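Local coordinates for N-acetylmuramoyl-L-alanine amidase domain-containing protein SAOUHSC_02979 (Staphylococcus aureus, PDB 5T1Q) that probably acts as a secreted amidase on the bacterial cell wall, this part of it joining a glucosaminidase-family region to a CHAP domain, at residues K58-R61 with Q62-S66; H72-G75 with Q76-I80; S267-G270 with D271-D274. All blocks are in the same frame, centred on the assembly; numbering follows the deposited sequence.

In the fold
Contacts 1 and 2 are two local pieces of one helix, residues 58-78: contact 1 is its opening turns, and contact 2 is its C-terminal end with the chain leaving it, their centres about 20 Å apart. Contact 3 lies in a loop of the CHAP domain, its centre about 45 Å from that of contact 2 and across the centre of the chain. All three are partly buried, mixing core and surface residues. The helical pair relies on backbone bonds, with side chains resting on carbonyl oxygens or on one another, and polar ends often turned to partners elsewhere. Contact 3, without regular structure, depends instead on a serine-aspartate bond, a bridging water and an isoleucine-leucine touch.

Contact 1: residues K58-R61 with Q62-S66; sequences KDTR and QFVKS
Gln62 and Arg61 are the main residues in the opening turns of the alpha-helix 58-78, where inner carbons of Gln62, Val64 and Lys65 lie beside carbonyl oxygens of the preceding turn. Gln62 N donates to Lys58 O at 3.1 Å, an almost straight bond (N-H...O 168°). Gln62 CG lies anti to the carbonyl carbon, beside the backbone N (chi1 -63°), which brings it to 3.4 Å from the same Lys58 O; the chain bends beyond it. Arg61 contributes to the next turn mainly through its carbonyl, which accepts Lys65 N, and the extended Lys65 chain passes that oxygen with CG at 3.5 Å from Arg61 O. The Arg61 side chain leads away to a salt bridge between NH2 and Asp56, and it also packs on Tyr206 and Glu223. Thr60 is buried: its hydroxyl is hydrogen-bonded to Ser95, while its carbonyl takes Val64 N at 2.9 Å. Phe63 N completes the series on Asp59 O, and the Phe63 ring is carried off this contact to pack on Ala89, Ile90 and Ser93 of helix 82-93, joining the two helices. Val64 reaches Ile90 of that helix too. With CG1 anti to the backbone N (chi1 168°), the other methyl of Val64, CG2, is set over the preceding turn, 3.2 Å from Thr60 O and 4.4 Å from Thr60 CG2.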
ATOM      1  N   LYS A  58      12.456   8.093  -2.134  1.00 53.91           N
ATOM      2  CA  LYS A  58      13.038   8.807  -3.279  1.00 54.16           C
ATOM      3  C   LYS A  58      12.390   8.305  -4.585  1.00 49.40           C
ATOM      4  O   LYS A  58      12.326   9.043  -5.561  1.00 48.88           O
ATOM      5  CB  LYS A  58      14.571   8.704  -3.340  1.00 57.35           C
ATOM      6  CG  LYS A  58      15.168   9.734  -4.306  1.00 62.37           C
ATOM      7  CD  LYS A  58      16.694   9.749  -4.367  1.00 67.06           C
ATOM      8  CE  LYS A  58      17.267   8.558  -5.124  1.00 68.63           C
ATOM      9  NZ  LYS A  58      18.751   8.656  -5.261  1.00 70.78           N
ATOM     10  N   ASP A  59      11.928   7.053  -4.604  1.00 46.50           N
ATOM     11  CA  ASP A  59      11.220   6.523  -5.779  1.00 45.70           C
ATOM     12  C   ASP A  59       9.959   7.341  -6.052  1.00 41.29           C
ATOM     13  O   ASP A  59       9.676   7.670  -7.198  1.00 41.20           O
ATOM     14  CB  ASP A  59      10.848   5.046  -5.602  1.00 46.25           C
ATOM     15  CG  ASP A  59      12.050   4.110  -5.721  1.00 49.13           C
ATOM     16  OD1 ASP A  59      13.038   4.465  -6.404  1.00 49.78           O
ATOM     17  OD2 ASP A  59      11.987   2.998  -5.153  1.00 49.58           O
ATOM     18  N   THR A  60       9.231   7.683  -4.992  1.00 37.80           N
ATOM     19  CA  THR A  60       8.001   8.473  -5.117  1.00 36.50           C
ATOM     20  C   THR A  60       8.297   9.858  -5.690  1.00 37.90           C
ATOM     21  O   THR A  60       7.578  10.333  -6.566  1.00 37.25           O
ATOM     22  CB  THR A  60       7.229   8.579  -3.770  1.00 34.45           C
ATOM     23  OG1 THR A  60       6.887   7.265  -3.292  1.00 32.21           O
ATOM     24  CG2 THR A  60       5.956   9.388  -3.931  1.00 33.79           C
ATOM     25  N   ARG A  61       9.361  10.494  -5.198  1.00 39.94           N
ATOM     26  CA  ARG A  61       9.776  11.820  -5.693  1.00 40.97           C
ATOM     27  C   ARG A  61      10.079  11.770  -7.194  1.00 41.40           C
ATOM     28  O   ARG A  61       9.608  12.611  -7.951  1.00 42.05           O
ATOM     29  CB  ARG A  61      11.014  12.304  -4.941  1.00 42.67           C
ATOM     30  CG  ARG A  61      10.780  12.736  -3.494  1.00 43.36           C
ATOM     31  CD  ARG A  61      12.090  12.676  -2.716  1.00 44.80           C
ATOM     32  NE  ARG A  61      12.179  13.628  -1.611  1.00 46.44           N
ATOM     33  CZ  ARG A  61      11.579  13.514  -0.426  1.00 46.57           C
ATOM     34  NH1 ARG A  61      11.782  14.455   0.495  1.00 47.05           N
ATOM     35  NH2 ARG A  61      10.772  12.486  -0.153  1.00 45.93           N
ATOM     36  N   GLN A  62      10.860  10.780  -7.619  1.00 40.91           N
ATOM     37  CA  GLN A  62      11.191  10.627  -9.036  1.00 42.40           C
ATOM     38  C   GLN A  62       9.953  10.237  -9.876  1.00 39.70           C
ATOM     39  O   GLN A  62       9.814  10.673 -11.013  1.00 38.79           O
ATOM     40  CB  GLN A  62      12.327   9.618  -9.223  1.00 45.12           C
ATOM     41  CG  GLN A  62      13.639  10.043  -8.569  1.00 48.15           C
ATOM     42  CD  GLN A  62      14.206  11.337  -9.149  1.00 52.75           C
ATOM     43  OE1 GLN A  62      14.216  11.546 -10.372  1.00 55.19           O
ATOM     44  NE2 GLN A  62      14.696  12.205  -8.274  1.00 54.55           N
ATOM     45  N   PHE A  63       9.057   9.435  -9.307  1.00 36.80           N
ATOM     46  CA  PHE A  63       7.829   9.056 -10.010  1.00 35.86           C
ATOM     47  C   PHE A  63       6.948  10.293 -10.240  1.00 35.85           C
ATOM     48  O   PHE A  63       6.344  10.443 -11.298  1.00 36.87           O
ATOM     49  CB  PHE A  63       7.077   7.979  -9.224  1.00 34.19           C
ATOM     50  CG  PHE A  63       5.749   7.620  -9.806  1.00 33.15           C
ATOM     51  CD1 PHE A  63       5.665   6.775 -10.909  1.00 33.93           C
ATOM     52  CD2 PHE A  63       4.573   8.112  -9.244  1.00 31.90           C
ATOM     53  CE1 PHE A  63       4.428   6.429 -11.443  1.00 33.26           C
ATOM     54  CE2 PHE A  63       3.334   7.767  -9.775  1.00 31.42           C
ATOM     55  CZ  PHE A  63       3.264   6.929 -10.876  1.00 31.98           C
ATOM     56  N   VAL A  64       6.883  11.173  -9.246  1.00 35.57           N
ATOM     57  CA  VAL A  64       6.130  12.411  -9.378  1.00 36.56           C
ATOM     58  C   VAL A  64       6.692  13.237 -10.543  1.00 38.75           C
ATOM     59  O   VAL A  64       5.925  13.761 -11.349  1.00 38.14           O
ATOM     60  CB  VAL A  64       6.144  13.235  -8.066  1.00 36.46           C
ATOM     61  CG1 VAL A  64       5.623  14.647  -8.293  1.00 37.74           C
ATOM     62  CG2 VAL A  64       5.315  12.543  -6.993  1.00 35.38           C
ATOM     63  N   LYS A  65       8.021  13.330 -10.640  1.00 40.56           N
ATOM     64  CA  LYS A  65       8.652  14.096 -11.728  1.00 43.70           C
ATOM     65  C   LYS A  65       8.427  13.469 -13.100  1.00 43.52           C
ATOM     66  O   LYS A  65       8.367  14.179 -14.091  1.00 45.08           O
ATOM     67  CB  LYS A  65      10.155  14.251 -11.507  1.00 45.85           C
ATOM     68  CG  LYS A  65      10.549  15.092 -10.308  1.00 47.20           C
ATOM     69  CD  LYS A  65      12.070  15.138 -10.211  1.00 50.12           C
ATOM     70  CE  LYS A  65      12.566  15.891  -8.994  1.00 51.62           C
ATOM     71  NZ  LYS A  65      14.063  15.917  -8.953  1.00 54.62           N
ATOM     72  N   SER A  66       8.301  12.147 -13.152  1.00 42.92           N
ATOM     73  CA  SER A  66       8.078  11.450 -14.422  1.00 44.31           C
ATOM     74  C   SER A  66       6.700  11.735 -15.028  1.00 44.25           C
ATOM     75  O   SER A  66       6.514  11.520 -16.221  1.00 46.57           O
ATOM     76  CB  SER A  66       8.219   9.931 -14.262  1.00 43.33           C
ATOM     77  OG  SER A  66       7.111   9.383 -13.557  1.00 40.38           O
TER

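Contact 2: residues H72-G75 with Q76-I80; sequences HRIG and QDNDI
Gln76 lays its CG over one face of the His72 imidazole, 4.0 Å above the plane and displaced toward the rim at CE1 and NE2. The amide plane of Gln76 is inclined 22° to the ring, but the methylene, not the amide, makes the contact. The ring is put there by His72 CG standing anti to the backbone N (chi1 174°), and its NE2 is hydrogen-bonded to the carbonyl of Asp213, which ties down its far end. One residue on, Arg73 and Asp77 cross with the guanidinium and carboxylate planes 61° apart. Here the touch is between the aliphatic part and the acid, Arg73 CG to Asp77 OD2 at 3.8 Å; Arg73 NE stays 4.9 Å from that OD2, and the guanidinium forms its salt bridge with Asp70 instead. Ile74 lays CG2 against Asn78 ND2 at 3.9 Å, and the Ile74 side chain also packs on Leu149 and Ser153 of helix 145-158.

Beneath these pairs runs the C-terminal end of helix 58-78, within the part of the chain related to endo-beta-N-acetylglucosaminidases, of the lysozyme clan. Gln76 N, Asp77 N and Asn78 N bond to the carbonyls of His72, Arg73 and Ile74. Asp79 then takes positive phi, and Ile80 N closes a six-to-one bond on Gly75 O at 3.0 Å, in the carbonyl plane and on a lone pair. Both features are shared with the Schellman motif, although Asp79 N is 3.9 Å from Gln76 O, long for the inner bond. The chain turns back closely enough for Ile80 O to stand 3.1 Å from Gly75 CA. The Asp79 carboxylate points elsewhere, to a hydrogen bond with Ser173.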
ATOM      1  N   HIS A  72      -0.238  17.903 -14.999  1.00 45.64           N
ATOM      2  CA  HIS A  72      -0.554  19.338 -14.974  1.00 46.48           C
ATOM      3  C   HIS A  72      -1.367  19.794 -16.196  1.00 48.17           C
ATOM      4  O   HIS A  72      -2.381  20.467 -16.047  1.00 47.38           O
ATOM      5  CB  HIS A  72       0.714  20.186 -14.880  1.00 46.80           C
ATOM      6  CG  HIS A  72       0.453  21.652 -15.004  1.00 48.56           C
ATOM      7  ND1 HIS A  72       0.551  22.323 -16.206  1.00 50.38           N
ATOM      8  CD2 HIS A  72       0.036  22.564 -14.097  1.00 48.43           C
ATOM      9  CE1 HIS A  72       0.235  23.592 -16.024  1.00 51.60           C
ATOM     10  NE2 HIS A  72      -0.081  23.765 -14.754  1.00 50.72           N
ATOM     11  N   ARG A  73      -0.891  19.443 -17.392  1.00 50.34           N
ATOM     12  CA  ARG A  73      -1.559  19.815 -18.657  1.00 52.44           C
ATOM     13  C   ARG A  73      -2.942  19.149 -18.743  1.00 50.21           C
ATOM     14  O   ARG A  73      -3.932  19.801 -19.086  1.00 50.59           O
ATOM     15  CB  ARG A  73      -0.696  19.397 -19.855  1.00 55.62           C
ATOM     16  CG  ARG A  73      -1.178  19.895 -21.222  1.00 60.09           C
ATOM     17  CD  ARG A  73      -0.481  19.173 -22.381  1.00 63.34           C
ATOM     18  NE  ARG A  73      -0.685  17.714 -22.309  1.00 64.18           N
ATOM     19  CZ  ARG A  73       0.184  16.813 -21.820  1.00 63.99           C
ATOM     20  NH1 ARG A  73       1.395  17.169 -21.379  1.00 64.78           N
ATOM     21  NH2 ARG A  73      -0.157  15.524 -21.794  1.00 62.71           N
ATOM     22  N   ILE A  74      -2.993  17.851 -18.445  1.00 48.04           N
ATOM     23  CA  ILE A  74      -4.258  17.101 -18.430  1.00 46.99           C
ATOM     24  C   ILE A  74      -5.252  17.735 -17.443  1.00 45.81           C
ATOM     25  O   ILE A  74      -6.440  17.864 -17.760  1.00 46.59           O
ATOM     26  CB  ILE A  74      -4.039  15.603 -18.131  1.00 45.43           C
ATOM     27  CG1 ILE A  74      -3.434  14.926 -19.367  1.00 46.84           C
ATOM     28  CG2 ILE A  74      -5.356  14.913 -17.781  1.00 45.12           C
ATOM     29  CD1 ILE A  74      -3.022  13.483 -19.160  1.00 45.58           C
ATOM     30  N   GLY A  75      -4.758  18.169 -16.288  1.00 43.89           N
ATOM     31  CA  GLY A  75      -5.601  18.820 -15.290  1.00 43.85           C
ATOM     32  C   GLY A  75      -6.289  20.084 -15.788  1.00 45.93           C
ATOM     33  O   GLY A  75      -7.517  20.197 -15.712  1.00 46.16           O
ATOM     34  N   GLN A  76      -5.503  21.023 -16.320  1.00 47.39           N
ATOM     35  CA  GLN A  76      -6.044  22.302 -16.818  1.00 50.27           C
ATOM     36  C   GLN A  76      -7.035  22.136 -17.963  1.00 51.49           C
ATOM     37  O   GLN A  76      -8.084  22.781 -17.979  1.00 52.00           O
ATOM     38  CB  GLN A  76      -4.909  23.236 -17.282  1.00 51.87           C
ATOM     39  CG  GLN A  76      -3.948  23.655 -16.177  1.00 51.41           C
ATOM     40  CD  GLN A  76      -4.609  24.498 -15.104  1.00 51.29           C
ATOM     41  OE1 GLN A  76      -4.540  24.179 -13.920  1.00 50.46           O
ATOM     42  NE2 GLN A  76      -5.278  25.555 -15.514  1.00 53.23           N
ATOM     43  N   ASP A  77      -6.692  21.266 -18.910  1.00 52.38           N
ATOM     44  CA  ASP A  77      -7.516  21.037 -20.099  1.00 54.37           C
ATOM     45  C   ASP A  77      -8.846  20.333 -19.816  1.00 53.74           C
ATOM     46  O   ASP A  77      -9.887  20.754 -20.312  1.00 55.82           O
ATOM     47  CB  ASP A  77      -6.731  20.242 -21.163  1.00 54.92           C
ATOM     48  CG  ASP A  77      -5.546  21.031 -21.758  1.00 57.47           C
ATOM     49  OD1 ASP A  77      -5.402  22.250 -21.495  1.00 58.53           O
ATOM     50  OD2 ASP A  77      -4.758  20.424 -22.517  1.00 58.34           O
ATOM     51  N   ASN A  78      -8.810  19.279 -19.005  1.00 51.68           N
ATOM     52  CA  ASN A  78     -10.002  18.480 -18.730  1.00 50.51           C
ATOM     53  C   ASN A  78     -10.721  18.756 -17.406  1.00 49.04           C
ATOM     54  O   ASN A  78     -11.564  17.968 -17.018  1.00 47.81           O
ATOM     55  CB  ASN A  78      -9.632  17.004 -18.840  1.00 49.90           C
ATOM     56  CG  ASN A  78      -9.205  16.620 -20.242  1.00 51.75           C
ATOM     57  OD1 ASN A  78      -9.977  16.733 -21.186  1.00 53.75           O
ATOM     58  ND2 ASN A  78      -7.979  16.143 -20.378  1.00 52.39           N
ATOM     59  N   ASP A  79     -10.411  19.862 -16.725  1.00 49.51           N
ATOM     60  CA  ASP A  79     -11.097  20.216 -15.464  1.00 50.37           C
ATOM     61  C   ASP A  79     -10.879  19.183 -14.328  1.00 48.50           C
ATOM     62  O   ASP A  79     -11.810  18.836 -13.597  1.00 48.88           O
ATOM     63  CB  ASP A  79     -12.606  20.396 -15.741  1.00 53.00           C
ATOM     64  CG  ASP A  79     -13.346  21.094 -14.617  1.00 54.40           C
ATOM     65  OD1 ASP A  79     -12.728  21.911 -13.907  1.00 55.47           O
ATOM     66  OD2 ASP A  79     -14.567  20.852 -14.472  1.00 56.16           O
ATOM     67  N   ILE A  80      -9.644  18.704 -14.189  1.00 47.02           N
ATOM     68  CA  ILE A  80      -9.283  17.698 -13.174  1.00 44.97           C
ATOM     69  C   ILE A  80      -8.176  18.219 -12.250  1.00 43.32           C
ATOM     70  O   ILE A  80      -7.281  18.949 -12.693  1.00 43.57           O
ATOM     71  CB  ILE A  80      -8.802  16.387 -13.864  1.00 45.98           C
ATOM     72  CG1 ILE A  80      -9.960  15.742 -14.637  1.00 47.57           C
ATOM     73  CG2 ILE A  80      -8.228  15.392 -12.850  1.00 45.06           C
ATOM     74  CD1 ILE A  80      -9.563  14.542 -15.476  1.00 47.94           C
TER

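Contact 3: residues S267-G270 with D271-D274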
ATOM      1  N   SER A 267      19.173 -10.180   7.470  1.00 35.55           N
ATOM      2  CA  SER A 267      18.269 -10.754   6.497  1.00 34.82           C
ATOM      3  C   SER A 267      17.701 -12.103   6.902  1.00 33.00           C
ATOM      4  O   SER A 267      18.227 -12.804   7.772  1.00 30.77           O
ATOM      5  CB  SER A 267      18.983 -10.893   5.158  1.00 36.93           C
ATOM      6  OG  SER A 267      20.059 -11.809   5.247  1.00 38.96           O
ATOM      7  N   ILE A 268      16.604 -12.428   6.227  1.00 32.13           N
ATOM      8  CA  ILE A 268      15.895 -13.671   6.376  1.00 30.23           C
ATOM      9  C   ILE A 268      15.538 -14.100   4.939  1.00 28.76           C
ATOM     10  O   ILE A 268      15.192 -13.251   4.123  1.00 28.54           O
ATOM     11  CB  ILE A 268      14.679 -13.454   7.299  1.00 30.22           C
ATOM     12  CG1 ILE A 268      14.184 -14.782   7.839  1.00 30.48           C
ATOM     13  CG2 ILE A 268      13.548 -12.680   6.602  1.00 30.40           C
ATOM     14  CD1 ILE A 268      13.285 -14.625   9.045  1.00 30.41           C
ATOM     15  N   SER A 269      15.647 -15.390   4.609  1.00 27.49           N
ATOM     16  CA  SER A 269      15.383 -15.840   3.226  1.00 27.24           C
ATOM     17  C   SER A 269      13.939 -15.669   2.743  1.00 25.22           C
ATOM     18  O   SER A 269      13.012 -15.461   3.534  1.00 23.70           O
ATOM     19  CB  SER A 269      15.831 -17.284   3.003  1.00 28.49           C
ATOM     20  OG  SER A 269      15.194 -18.155   3.888  1.00 28.63           O
ATOM     21  N   GLY A 270      13.783 -15.778   1.431  1.00 24.64           N
ATOM     22  CA  GLY A 270      12.498 -15.603   0.778  1.00 24.19           C
ATOM     23  C   GLY A 270      11.695 -16.867   0.580  1.00 23.62           C
ATOM     24  O   GLY A 270      10.594 -16.803   0.007  1.00 23.39           O
ATOM     25  N   ASP A 271      12.217 -17.996   1.078  1.00 23.04           N
ATOM     26  CA  ASP A 271      11.599 -19.304   0.908  1.00 22.95           C
ATOM     27  C   ASP A 271      10.889 -19.828   2.170  1.00 22.04           C
ATOM     28  O   ASP A 271      10.597 -21.025   2.266  1.00 21.87           O
ATOM     29  CB  ASP A 271      12.664 -20.328   0.453  1.00 23.78           C
ATOM     30  CG  ASP A 271      13.603 -20.815   1.614  1.00 24.02           C
ATOM     31  OD1 ASP A 271      13.818 -20.085   2.620  1.00 23.63           O
ATOM     32  OD2 ASP A 271      14.125 -21.947   1.516  1.00 24.32           O
ATOM     33  N   LEU A 272      10.601 -18.951   3.129  1.00 21.43           N
ATOM     34  CA  LEU A 272       9.970 -19.405   4.368  1.00 21.10           C
ATOM     35  C   LEU A 272       8.452 -19.628   4.251  1.00 21.22           C
ATOM     36  O   LEU A 272       7.837 -20.140   5.185  1.00 21.57           O
ATOM     37  CB  LEU A 272      10.309 -18.464   5.530  1.00 20.17           C
ATOM     38  CG  LEU A 272      11.804 -18.290   5.875  1.00 20.30           C
ATOM     39  CD1 LEU A 272      11.955 -17.356   7.047  1.00 19.42           C
ATOM     40  CD2 LEU A 272      12.532 -19.586   6.183  1.00 20.89           C
ATOM     41  N   GLY A 273       7.856 -19.250   3.120  1.00 21.80           N
ATOM     42  CA  GLY A 273       6.418 -19.455   2.889  1.00 22.14           C
ATOM     43  C   GLY A 273       5.516 -18.579   3.755  1.00 21.64           C
ATOM     44  O   GLY A 273       5.899 -17.471   4.150  1.00 21.17           O
ATOM     45  N   ASP A 274       4.301 -19.061   4.023  1.00 22.11           N
ATOM     46  CA  ASP A 274       3.359 -18.321   4.871  1.00 22.33           C
ATOM     47  C   ASP A 274       3.919 -18.164   6.276  1.00 20.94           C
ATOM     48  O   ASP A 274       4.712 -18.981   6.729  1.00 20.11           O
ATOM     49  CB  ASP A 274       2.007 -19.011   4.928  1.00 24.15           C
ATOM     50  CG  ASP A 274       1.380 -19.180   3.551  1.00 26.46           C
ATOM     51  OD1 ASP A 274       1.619 -18.331   2.657  1.00 27.53           O
ATOM     52  OD2 ASP A 274       0.658 -20.169   3.371  1.00 28.68           O
TER
HETATM   53  O   HOH W   1       8.325 -17.860   0.536  1.00 24.46           O
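Ser269 and Asp271 are joined side chain to side chain across one glycine: Ser269 OG donates to Asp271 OD1 at 2.7 Å, reaching that oxygen nearly along its C-O axis. Both groups adopt the same first torsion, between the backbone N and the carbonyl carbon (chi1 58° for Ser269 and 77° for Asp271), which turns the hydroxyl and the carboxylate toward each other over the bend. The other oxygen of Asp271, OD2, forms a salt bridge with Arg285, so the carboxylate is gripped at both ends and its rotation is largely fixed.

Around this pair, Ile268 and Leu272 meet at about a right angle. The Ile268 chain is extended, and its CG1 presses on Leu272 CD1 at 3.5 Å, tighter than usual for two carbons; Ile268 CD1 is nearly as near, at 3.6 Å from the same methyl. Leu272 puts its two methyls to different use. CD1 takes the isoleucine, whereas CD2 lies 3.8 Å from Ser269 OG and flanks the serine-aspartate bond. A water links the two arms of the bend, donating to Gly270 O at 2.6 Å and accepting from Gly273 N at 3.0 Å. Gly273 itself has positive phi (69°) as the chain leaves the bend.

This irregular bend belongs to the CHAP domain and lies in the loop between helix 253-262 and helix 278-284. Tyr248 OH is hydrogen-bonded to both Ser269 O and Leu272 N, so one hydroxyl holds the backbone on two sides of Gly270 and Asp271 in sequence. Ile268 packs on Tyr258 and Met261 of the first helix, and both Ile268 and Leu272 rest on Trp278 of the second, whose NE1 is hydrogen-bonded to Gly273 O.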